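Local coordinates for AlgX/AlgJ SGNH hydrolase-like domain-containing protein (PDB 4NZK) that is of unknown function but belongs to the DHHW family of SGNH hydrolase-like proteins, and may hydrolyse esters or transfer acyl groups, at residues N279-C284 with G325-L330; W165-A170 with D218-Y223; Y223-D228 with F297-F302. One frame throughout, in Å; residues are numbered along the deposited sequence.

Contact 1 of 3, residues N279-C284 with G325-L330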
loop_
_atom_site.group_PDB
_atom_site.type_symbol
_atom_site.label_atom_id
_atom_site.label_comp_id
_atom_site.label_asym_id
_atom_site.label_seq_id
_atom_site.Cartn_x
_atom_site.Cartn_y
_atom_site.Cartn_z
ATOM N N ASN A 279 13.827 -9.129 17.321
ATOM C CA ASN A 279 13.586 -10.495 16.943
ATOM C C ASN A 279 14.395 -11.009 15.735
ATOM O O ASN A 279 14.165 -12.132 15.266
ATOM C CB ASN A 279 12.104 -10.704 16.726
ATOM C CG ASN A 279 11.564 -9.987 15.515
ATOM O OD1 ASN A 279 12.279 -9.338 14.783
ATOM N ND2 ASN A 279 10.244 -10.098 15.327
ATOM N N GLY A 280 15.340 -10.199 15.267
ATOM C CA GLY A 280 16.175 -10.536 14.146
ATOM C C GLY A 280 15.516 -10.521 12.789
ATOM O O GLY A 280 16.187 -10.775 11.791
ATOM N N ARG A 281 14.221 -10.196 12.729
ATOM C CA ARG A 281 13.509 -10.140 11.440
ATOM C C ARG A 281 13.652 -8.748 10.864
ATOM O O ARG A 281 13.297 -7.755 11.506
ATOM C CB ARG A 281 12.037 -10.511 11.621
ATOM C CG ARG A 281 11.792 -11.890 12.194
ATOM C CD ARG A 281 12.106 -13.025 11.209
ATOM N NE ARG A 281 11.185 -13.040 10.079
ATOM C CZ ARG A 281 9.963 -13.568 10.100
ATOM N NH1 ARG A 281 9.465 -14.150 11.200
ATOM N NH2 ARG A 281 9.211 -13.508 9.006
ATOM N N LYS A 282 14.171 -8.681 9.638
ATOM C CA LYS A 282 14.470 -7.420 8.974
ATOM C C LYS A 282 13.754 -7.413 7.638
ATOM O O LYS A 282 14.074 -8.200 6.760
ATOM C CB LYS A 282 15.990 -7.226 8.825
ATOM C CG LYS A 282 16.712 -7.197 10.175
ATOM C CD LYS A 282 18.211 -7.020 10.042
ATOM C CE LYS A 282 18.874 -7.024 11.405
ATOM N NZ LYS A 282 20.325 -6.733 11.277
ATOM N N LEU A 283 12.793 -6.512 7.511
ATOM C CA LEU A 283 11.878 -6.478 6.385
ATOM C C LEU A 283 12.249 -5.354 5.447
ATOM O O LEU A 283 12.541 -4.230 5.879
ATOM C CB LEU A 283 10.453 -6.213 6.913
ATOM C CG LEU A 283 9.337 -6.032 5.896
ATOM C CD1 LEU A 283 9.131 -7.317 5.122
ATOM C CD2 LEU A 283 8.074 -5.587 6.619
ATOM N N CYS A 284 12.221 -5.644 4.161
ATOM C CA CYS A 284 12.272 -4.586 3.161
ATOM C C CYS A 284 10.951 -4.624 2.400
ATOM O O CYS A 284 10.504 -5.693 1.969
ATOM C CB CYS A 284 13.424 -4.838 2.196
ATOM S SG CYS A 284 13.711 -3.493 1.050
ATOM N N GLY A 325 21.272 -7.104 5.477
ATOM C CA GLY A 325 20.890 -8.286 6.257
ATOM C C GLY A 325 19.397 -8.568 6.271
ATOM O O GLY A 325 18.839 -9.128 7.220
ATOM N N ILE A 326 18.750 -8.175 5.184
ATOM C CA ILE A 326 17.317 -8.373 5.032
ATOM C C ILE A 326 16.952 -9.847 5.017
ATOM O O ILE A 326 17.579 -10.626 4.303
ATOM C CB ILE A 326 16.807 -7.747 3.724
ATOM C CG1 ILE A 326 16.997 -6.214 3.755
ATOM C CG2 ILE A 326 15.365 -8.161 3.460
ATOM C CD1 ILE A 326 16.366 -5.504 4.931
ATOM N N THR A 327 15.924 -10.224 5.793
ATOM C CA THR A 327 15.441 -11.607 5.926
ATOM C C THR A 327 14.118 -11.854 5.184
ATOM O O THR A 327 13.799 -13.009 4.817
ATOM C CB THR A 327 15.237 -11.990 7.445
ATOM O OG1 THR A 327 14.298 -11.104 8.078
ATOM C CG2 THR A 327 16.540 -11.875 8.205
ATOM N N ASP A 328 13.332 -10.782 5.016
ATOM C CA ASP A 328 11.996 -10.844 4.453
ATOM C C ASP A 328 11.817 -9.643 3.515
ATOM O O ASP A 328 12.182 -8.519 3.864
ATOM C CB ASP A 328 10.931 -10.714 5.560
ATOM C CG ASP A 328 10.963 -11.864 6.561
ATOM O OD1 ASP A 328 11.747 -11.810 7.554
ATOM O OD2 ASP A 328 10.210 -12.837 6.327
ATOM N N VAL A 329 11.219 -9.896 2.354
ATOM C CA VAL A 329 10.908 -8.821 1.399
ATOM C C VAL A 329 9.426 -8.913 1.079
ATOM O O VAL A 329 8.944 -9.993 0.737
ATOM C CB VAL A 329 11.740 -8.958 0.094
ATOM C CG1 VAL A 329 11.357 -7.852 -0.884
ATOM C CG2 VAL A 329 13.224 -8.883 0.421
ATOM N N LEU A 330 8.730 -7.778 1.144
ATOM C CA LEU A 330 7.345 -7.706 0.760
ATOM C C LEU A 330 7.190 -6.751 -0.422
ATOM O O LEU A 330 7.549 -5.598 -0.336
ATOM C CB LEU A 330 6.512 -7.206 1.940
ATOM C CG LEU A 330 5.051 -6.934 1.636
ATOM C CD1 LEU A 330 4.310 -8.197 1.224
ATOM C CD2 LEU A 330 4.388 -6.306 2.849
#
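Cys284, Lys282 and Asp328 bury the most surface here. Cys284 is held mainly through its backbone. Its N donates to Asp328 O at 2.9 Å, and its O accepts from Leu330 N. Its CB packs against Ile326 CG2 at 4.1 Å, and Phe320 and Ile321 of helix 317-323 cover the same face. Lys282 O takes two donors, Thr327 N and Asp328 N, just where the strands begin to pair. Lys282 N donates to Thr327 OG1 at 2.9 Å. The aliphatic part of Lys282 is extended beyond CG and lays CD 3.6 Å from Gly325 O.

Strands 282-287 and 328-334 are parallel neighbours in the central mixed sheet of an SGNH hydrolase-like fold. Gly325 ends helix 317-323 in a Schellman motif, and the chain then enters the second strand.

On the face of the sheet that carries Leu283 and Asp328, away from Cys284, Asp328 forms a salt bridge with Arg281. The arginine approaches side-on, with NE 2.9 Å from Asp328 OD1 and NH2 2.9 Å from Asp328 OD2. Bends at chi2 (-72°) and chi3 (-67°) curl the Arg281 chain back to this carboxylate. The two flat groups are turned 35° apart. Thr327 OG1 donates to Asp328 OD1 at 2.7 Å, from the opposite face of the carboxylate to Arg281 NE. Leu283 CD1 lies 3.9 Å from Asp328 CB.

Contact 2 of 3, residues W165-A170 with D218-Y223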
loop_
_atom_site.group_PDB
_atom_site.type_symbol
_atom_site.label_atom_id
_atom_site.label_comp_id
_atom_site.label_asym_id
_atom_site.label_seq_id
_atom_site.Cartn_x
_atom_site.Cartn_y
_atom_site.Cartn_z
ATOM N N TRP A 165 -6.959 3.013 0.331
ATOM C CA TRP A 165 -7.664 2.507 1.505
ATOM C C TRP A 165 -7.475 3.454 2.695
ATOM O O TRP A 165 -6.564 4.306 2.732
ATOM C CB TRP A 165 -7.170 1.118 1.907
ATOM C CG TRP A 165 -5.678 0.883 1.876
ATOM C CD1 TRP A 165 -4.649 1.813 1.948
ATOM C CD2 TRP A 165 -5.054 -0.388 1.795
ATOM N NE1 TRP A 165 -3.437 1.164 1.899
ATOM C CE2 TRP A 165 -3.663 -0.182 1.828
ATOM C CE3 TRP A 165 -5.554 -1.694 1.720
ATOM C CZ2 TRP A 165 -2.769 -1.215 1.751
ATOM C CZ3 TRP A 165 -4.675 -2.727 1.667
ATOM C CH2 TRP A 165 -3.293 -2.494 1.671
ATOM N N GLU A 166 -8.364 3.313 3.669
ATOM C CA GLU A 166 -8.109 3.890 4.972
ATOM C C GLU A 166 -7.060 3.040 5.667
ATOM O O GLU A 166 -6.888 1.849 5.330
ATOM C CB GLU A 166 -9.380 3.849 5.824
ATOM C CG GLU A 166 -10.486 4.851 5.435
ATOM C CD GLU A 166 -10.398 6.197 6.153
ATOM O OE1 GLU A 166 -9.657 6.325 7.154
ATOM O OE2 GLU A 166 -11.171 7.124 5.751
ATOM N N PRO A 167 -6.382 3.606 6.667
ATOM C CA PRO A 167 -5.458 2.816 7.454
ATOM C C PRO A 167 -6.091 1.536 8.021
ATOM O O PRO A 167 -5.402 0.516 8.083
ATOM C CB PRO A 167 -4.997 3.797 8.530
ATOM C CG PRO A 167 -5.043 5.143 7.804
ATOM C CD PRO A 167 -6.308 5.055 6.997
ATOM N N LEU A 168 -7.387 1.520 8.319
ATOM C CA LEU A 168 -8.015 0.285 8.819
ATOM C C LEU A 168 -7.930 -0.828 7.766
ATOM O O LEU A 168 -7.724 -1.980 8.103
ATOM C CB LEU A 168 -9.460 0.551 9.239
ATOM C CG LEU A 168 -10.302 -0.641 9.761
ATOM C CD1 LEU A 168 -9.689 -1.238 11.005
ATOM C CD2 LEU A 168 -11.747 -0.273 10.014
ATOM N N GLY A 169 -8.158 -0.479 6.501
ATOM C CA GLY A 169 -8.008 -1.442 5.411
ATOM C C GLY A 169 -6.583 -1.960 5.361
ATOM O O GLY A 169 -6.347 -3.175 5.245
ATOM N N ALA A 170 -5.626 -1.045 5.445
ATOM C CA ALA A 170 -4.214 -1.429 5.405
ATOM C C ALA A 170 -3.873 -2.341 6.557
ATOM O O ALA A 170 -3.033 -3.235 6.398
ATOM C CB ALA A 170 -3.332 -0.215 5.418
ATOM N N ASP A 218 -14.093 12.627 3.598
ATOM C CA ASP A 218 -13.873 11.496 4.486
ATOM C C ASP A 218 -13.403 11.948 5.856
ATOM O O ASP A 218 -12.866 13.050 6.041
ATOM C CB ASP A 218 -12.762 10.607 3.931
ATOM C CG ASP A 218 -13.208 9.747 2.762
ATOM O OD1 ASP A 218 -13.897 8.713 3.002
ATOM O OD2 ASP A 218 -12.773 10.041 1.598
ATOM N N THR A 219 -13.514 11.019 6.800
ATOM C CA THR A 219 -12.798 11.120 8.043
ATOM C C THR A 219 -11.650 10.132 7.895
ATOM O O THR A 219 -11.872 8.956 7.566
ATOM C CB THR A 219 -13.665 10.664 9.231
ATOM O OG1 THR A 219 -14.795 11.545 9.350
ATOM C CG2 THR A 219 -12.851 10.658 10.518
ATOM N N PHE A 220 -10.435 10.609 8.099
ATOM C CA PHE A 220 -9.260 9.796 8.010
ATOM C C PHE A 220 -8.775 9.420 9.395
ATOM O O PHE A 220 -8.338 10.272 10.158
ATOM C CB PHE A 220 -8.199 10.595 7.276
ATOM C CG PHE A 220 -6.958 9.836 6.961
ATOM C CD1 PHE A 220 -6.878 9.052 5.815
ATOM C CD2 PHE A 220 -5.852 9.942 7.779
ATOM C CE1 PHE A 220 -5.680 8.381 5.497
ATOM C CE2 PHE A 220 -4.665 9.299 7.474
ATOM C CZ PHE A 220 -4.578 8.510 6.340
ATOM N N THR A 221 -8.774 8.122 9.684
ATOM C CA THR A 221 -8.368 7.638 10.996
ATOM C C THR A 221 -7.121 6.826 10.853
ATOM O O THR A 221 -7.073 5.896 10.024
ATOM C CB THR A 221 -9.478 6.783 11.611
ATOM O OG1 THR A 221 -10.685 7.559 11.654
ATOM C CG2 THR A 221 -9.083 6.315 13.002
ATOM N N TYR A 222 -6.109 7.157 11.651
ATOM C CA TYR A 222 -4.853 6.405 11.635
ATOM C C TYR A 222 -4.435 6.022 13.045
ATOM O O TYR A 222 -5.103 6.389 14.024
ATOM C CB TYR A 222 -3.758 7.147 10.887
ATOM C CG TYR A 222 -3.224 8.413 11.532
ATOM C CD1 TYR A 222 -3.889 9.621 11.388
ATOM C CD2 TYR A 222 -2.020 8.392 12.231
ATOM C CE1 TYR A 222 -3.375 10.781 11.943
ATOM C CE2 TYR A 222 -1.483 9.534 12.779
ATOM C CZ TYR A 222 -2.165 10.743 12.634
ATOM O OH TYR A 222 -1.658 11.924 13.182
ATOM N N TYR A 223 -3.381 5.234 13.140
ATOM C CA TYR A 223 -3.063 4.523 14.362
ATOM C C TYR A 223 -1.569 4.480 14.599
ATOM O O TYR A 223 -0.791 4.101 13.710
ATOM C CB TYR A 223 -3.594 3.054 14.291
ATOM C CG TYR A 223 -5.011 2.955 13.782
ATOM C CD1 TYR A 223 -6.108 3.097 14.614
ATOM C CD2 TYR A 223 -5.241 2.771 12.420
ATOM C CE1 TYR A 223 -7.406 3.035 14.099
ATOM C CE2 TYR A 223 -6.514 2.688 11.904
ATOM C CZ TYR A 223 -7.586 2.836 12.714
ATOM O OH TYR A 223 -8.828 2.785 12.121
HETATM O O HOH W 1 -8.828 3.883 9.499
#
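Glu166 and Pro167 meet strand 218-224 at the start of helix 167-180. Glu166 is the N-cap residue and Pro167 the first residue of the helix. Glu166 directly follows Trp165, the last residue of the Asp-His-His-Trp motif that gives the family its name. The contact sets this helix end against one strand of the two-stranded antiparallel sheet formed with strand 192-199.

The direct polar contacts come from Glu166. Its OE1 accepts from Thr221 N at 3.2 Å through the syn lone pair, in a nearly straight bond (169°). Its OE2 lies 2.7 Å from Thr219 O. A bend at chi2 (-91°) turns the carboxylate to the strand backbone. Asp218 is also close, but its carboxylate is bound by Thr161, Tyr156 and the backbone of Arg160. With an alanine in place of Glu166, Thr221 N would probably lose its acceptor and a gap is likely to open between the helix start and the strand.

The apolar contacts come from Pro167. Its CD points at the Phe220 ring in an off-centre CH-pi contact, 4.2 Å from the centroid. Its CG touches Phe220 CZ and Tyr222 CB, while CB packs 3.9 Å from Tyr223 CE2. Phe220 also meets Phe199 edge-to-face. The proline ring also lies against the backbone, with Pro167 CG 3.1 Å from Thr221 O.

One water joins the helix start to the strand. It accepts from Leu168 N and lies within hydrogen-bonding distance of Thr221 O. The same water is 2.8 Å from Tyr223 OH, and Leu168 CB sits 3.7 Å from that hydroxyl oxygen.

Contact 3 of 3, residues Y223-D228 with F297-F302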
loop_
_atom_site.group_PDB
_atom_site.type_symbol
_atom_site.label_atom_id
_atom_site.label_comp_id
_atom_site.label_asym_id
_atom_site.label_seq_id
_atom_site.Cartn_x
_atom_site.Cartn_y
_atom_site.Cartn_z
ATOM N N TYR A 223 -3.381 5.234 13.140
ATOM C CA TYR A 223 -3.063 4.523 14.362
ATOM C C TYR A 223 -1.569 4.480 14.599
ATOM O O TYR A 223 -0.791 4.101 13.710
ATOM C CB TYR A 223 -3.594 3.054 14.291
ATOM C CG TYR A 223 -5.011 2.955 13.782
ATOM C CD1 TYR A 223 -6.108 3.097 14.614
ATOM C CD2 TYR A 223 -5.241 2.771 12.420
ATOM C CE1 TYR A 223 -7.406 3.035 14.099
ATOM C CE2 TYR A 223 -6.514 2.688 11.904
ATOM C CZ TYR A 223 -7.586 2.836 12.714
ATOM O OH TYR A 223 -8.828 2.785 12.121
ATOM N N ILE A 224 -1.164 4.849 15.807
ATOM C CA ILE A 224 0.253 4.864 16.144
ATOM C C ILE A 224 0.547 3.647 17.017
ATOM O O ILE A 224 -0.091 3.440 18.061
ATOM C CB ILE A 224 0.574 6.183 16.910
ATOM C CG1 ILE A 224 0.221 7.416 16.049
ATOM C CG2 ILE A 224 2.044 6.215 17.326
ATOM C CD1 ILE A 224 0.342 8.709 16.800
ATOM N N PRO A 225 1.541 2.852 16.630
ATOM C CA PRO A 225 1.774 1.616 17.368
ATOM C C PRO A 225 2.414 1.845 18.718
ATOM O O PRO A 225 3.011 2.890 18.967
ATOM C CB PRO A 225 2.740 0.842 16.449
ATOM C CG PRO A 225 3.480 1.907 15.675
ATOM C CD PRO A 225 2.447 3.014 15.475
ATOM N N SER A 226 2.324 0.818 19.550
ATOM C CA SER A 226 2.816 0.874 20.930
ATOM C C SER A 226 4.318 0.611 21.075
ATOM O O SER A 226 4.920 1.043 22.037
ATOM C CB SER A 226 2.009 -0.110 21.803
ATOM O OG SER A 226 2.270 -1.467 21.440
ATOM N N THR A 227 4.919 -0.080 20.111
ATOM C CA THR A 227 6.335 -0.402 20.165
ATOM C C THR A 227 7.192 0.802 19.837
ATOM O O THR A 227 6.921 1.532 18.871
ATOM C CB THR A 227 6.643 -1.600 19.230
ATOM O OG1 THR A 227 5.858 -2.732 19.628
ATOM C CG2 THR A 227 8.144 -1.998 19.251
ATOM N N ASP A 228 8.239 1.024 20.636
ATOM C CA ASP A 228 9.135 2.139 20.387
ATOM C C ASP A 228 9.947 1.879 19.113
ATOM O O ASP A 228 10.255 0.735 18.773
ATOM C CB ASP A 228 10.052 2.394 21.597
ATOM C CG ASP A 228 10.827 3.697 21.481
ATOM O OD1 ASP A 228 10.263 4.673 20.946
ATOM O OD2 ASP A 228 11.987 3.755 21.939
ATOM N N PHE A 297 1.819 -0.698 10.824
ATOM C CA PHE A 297 1.370 -2.003 11.350
ATOM C C PHE A 297 2.442 -3.058 11.333
ATOM O O PHE A 297 2.171 -4.186 11.720
ATOM C CB PHE A 297 0.138 -2.465 10.572
ATOM C CG PHE A 297 -0.942 -1.422 10.522
ATOM C CD1 PHE A 297 -1.504 -0.942 11.703
ATOM C CD2 PHE A 297 -1.374 -0.891 9.321
ATOM C CE1 PHE A 297 -2.490 0.039 11.693
ATOM C CE2 PHE A 297 -2.339 0.091 9.303
ATOM C CZ PHE A 297 -2.904 0.559 10.480
ATOM N N PHE A 298 3.654 -2.706 10.893
ATOM C CA PHE A 298 4.779 -3.642 10.935
ATOM C C PHE A 298 5.757 -3.388 12.075
ATOM O O PHE A 298 6.577 -4.256 12.403
ATOM C CB PHE A 298 5.565 -3.618 9.623
ATOM C CG PHE A 298 4.761 -3.992 8.416
ATOM C CD1 PHE A 298 3.787 -4.953 8.476
ATOM C CD2 PHE A 298 5.009 -3.377 7.201
ATOM C CE1 PHE A 298 3.087 -5.322 7.335
ATOM C CE2 PHE A 298 4.302 -3.727 6.072
ATOM C CZ PHE A 298 3.349 -4.689 6.142
ATOM N N ILE A 299 5.638 -2.223 12.698
ATOM C CA ILE A 299 6.593 -1.781 13.721
ATOM C C ILE A 299 6.650 -2.727 14.919
ATOM O O ILE A 299 7.722 -3.004 15.445
ATOM C CB ILE A 299 6.293 -0.323 14.127
ATOM C CG1 ILE A 299 6.788 0.593 12.971
ATOM C CG2 ILE A 299 6.972 0.028 15.443
ATOM C CD1 ILE A 299 6.403 2.039 13.057
ATOM N N ASP A 300 5.499 -3.259 15.309
ATOM C CA ASP A 300 5.444 -4.150 16.446
ATOM C C ASP A 300 6.081 -5.519 16.117
ATOM O O ASP A 300 6.369 -6.281 17.029
ATOM C CB ASP A 300 3.997 -4.416 16.913
ATOM C CG ASP A 300 3.245 -3.163 17.472
ATOM O OD1 ASP A 300 3.858 -2.251 18.088
ATOM O OD2 ASP A 300 1.997 -3.124 17.285
ATOM N N SER A 301 6.210 -5.869 14.831
ATOM C CA SER A 301 6.518 -7.248 14.406
ATOM C C SER A 301 7.929 -7.513 13.876
ATOM O O SER A 301 8.300 -8.680 13.736
ATOM C CB SER A 301 5.515 -7.688 13.338
ATOM O OG SER A 301 4.205 -7.861 13.871
ATOM N N PHE A 302 8.673 -6.452 13.560
ATOM C CA PHE A 302 9.984 -6.555 12.944
ATOM C C PHE A 302 10.991 -5.707 13.682
ATOM O O PHE A 302 10.655 -4.637 14.170
ATOM C CB PHE A 302 9.901 -6.116 11.463
ATOM C CG PHE A 302 9.114 -7.070 10.604
ATOM C CD1 PHE A 302 9.756 -8.139 10.011
ATOM C CD2 PHE A 302 7.751 -6.944 10.437
ATOM C CE1 PHE A 302 9.058 -9.080 9.267
ATOM C CE2 PHE A 302 7.035 -7.871 9.691
ATOM C CZ PHE A 302 7.694 -8.945 9.087
HETATM O O HOH W 2 0.781 -1.606 19.141
HETATM O O HOH W 3 6.564 -5.480 19.695
#
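The end of strand 218-224 and the loop after it pack here on residues 297-302, in the loop that lies between strands 282-287 and 304-309. Thr227 and Asp300 make the direct polar link. Asp300 OD1 accepts two hydrogen bonds from this one residue. Thr227 OG1 donates at 2.6 Å, on the anti side and 30° out of the carboxylate plane. Thr227 N donates at 3.2 Å, nearly in line with the C-O bond of the carboxylate. The threonine hydroxyl is anti to its carbonyl carbon (chi1 -59°), which places it beside its own N so that both can reach one oxygen.

Two waters add to the link. One accepts from Ser226 N and donates to Asp300 OD2 at 2.7 Å. The other donates to both Thr227 OG1 and Asp300 O.

The apolar contacts lie alongside. Pro225 CG rests 3.9 Å from Ile299 CB and as near to Ile299 CD1. At the strand end, Tyr223 CD2 meets the edge of the Phe297 ring, 3.8 Å from Phe297 CZ. Phe297 also packs edge-to-face on Tyr171 of helix 167-180. Separately, the methyl Ile299 CG2 lies against a backbone oxygen, 3.7 Å from Thr227 O.

Both carboxylate oxygens of Asp300 thus have donors, OD1 from the threonine and OD2 from a water. This supply of N-H and O-H groups to a buried acid probably favours its charged form and fixes how the carboxylate is turned.

How the contacts relate
Along the chain, contact 2 comes first, and contact 3 opens at Tyr223, where contact 2 ends. The segments of contacts 1 and 3 alternate. Contact 1 lies in the central mixed sheet. Contacts 2 and 3 share Tyr223 and strand 218-224, which pairs in a separate two-stranded sheet. Their centres are about 16 Å apart, and Pro167 O packs on Phe297 CE2. Contact 3 is about 15 Å from contact 1, centre to centre. There Phe302 packs on Arg281 and Leu283, and Phe298 on Leu330. Contacts 1 and 2 do not touch, with centres about 26 Å apart. Segment 297-302 thus bridges the central sheet, helix 167-180 and the separate two-stranded sheet.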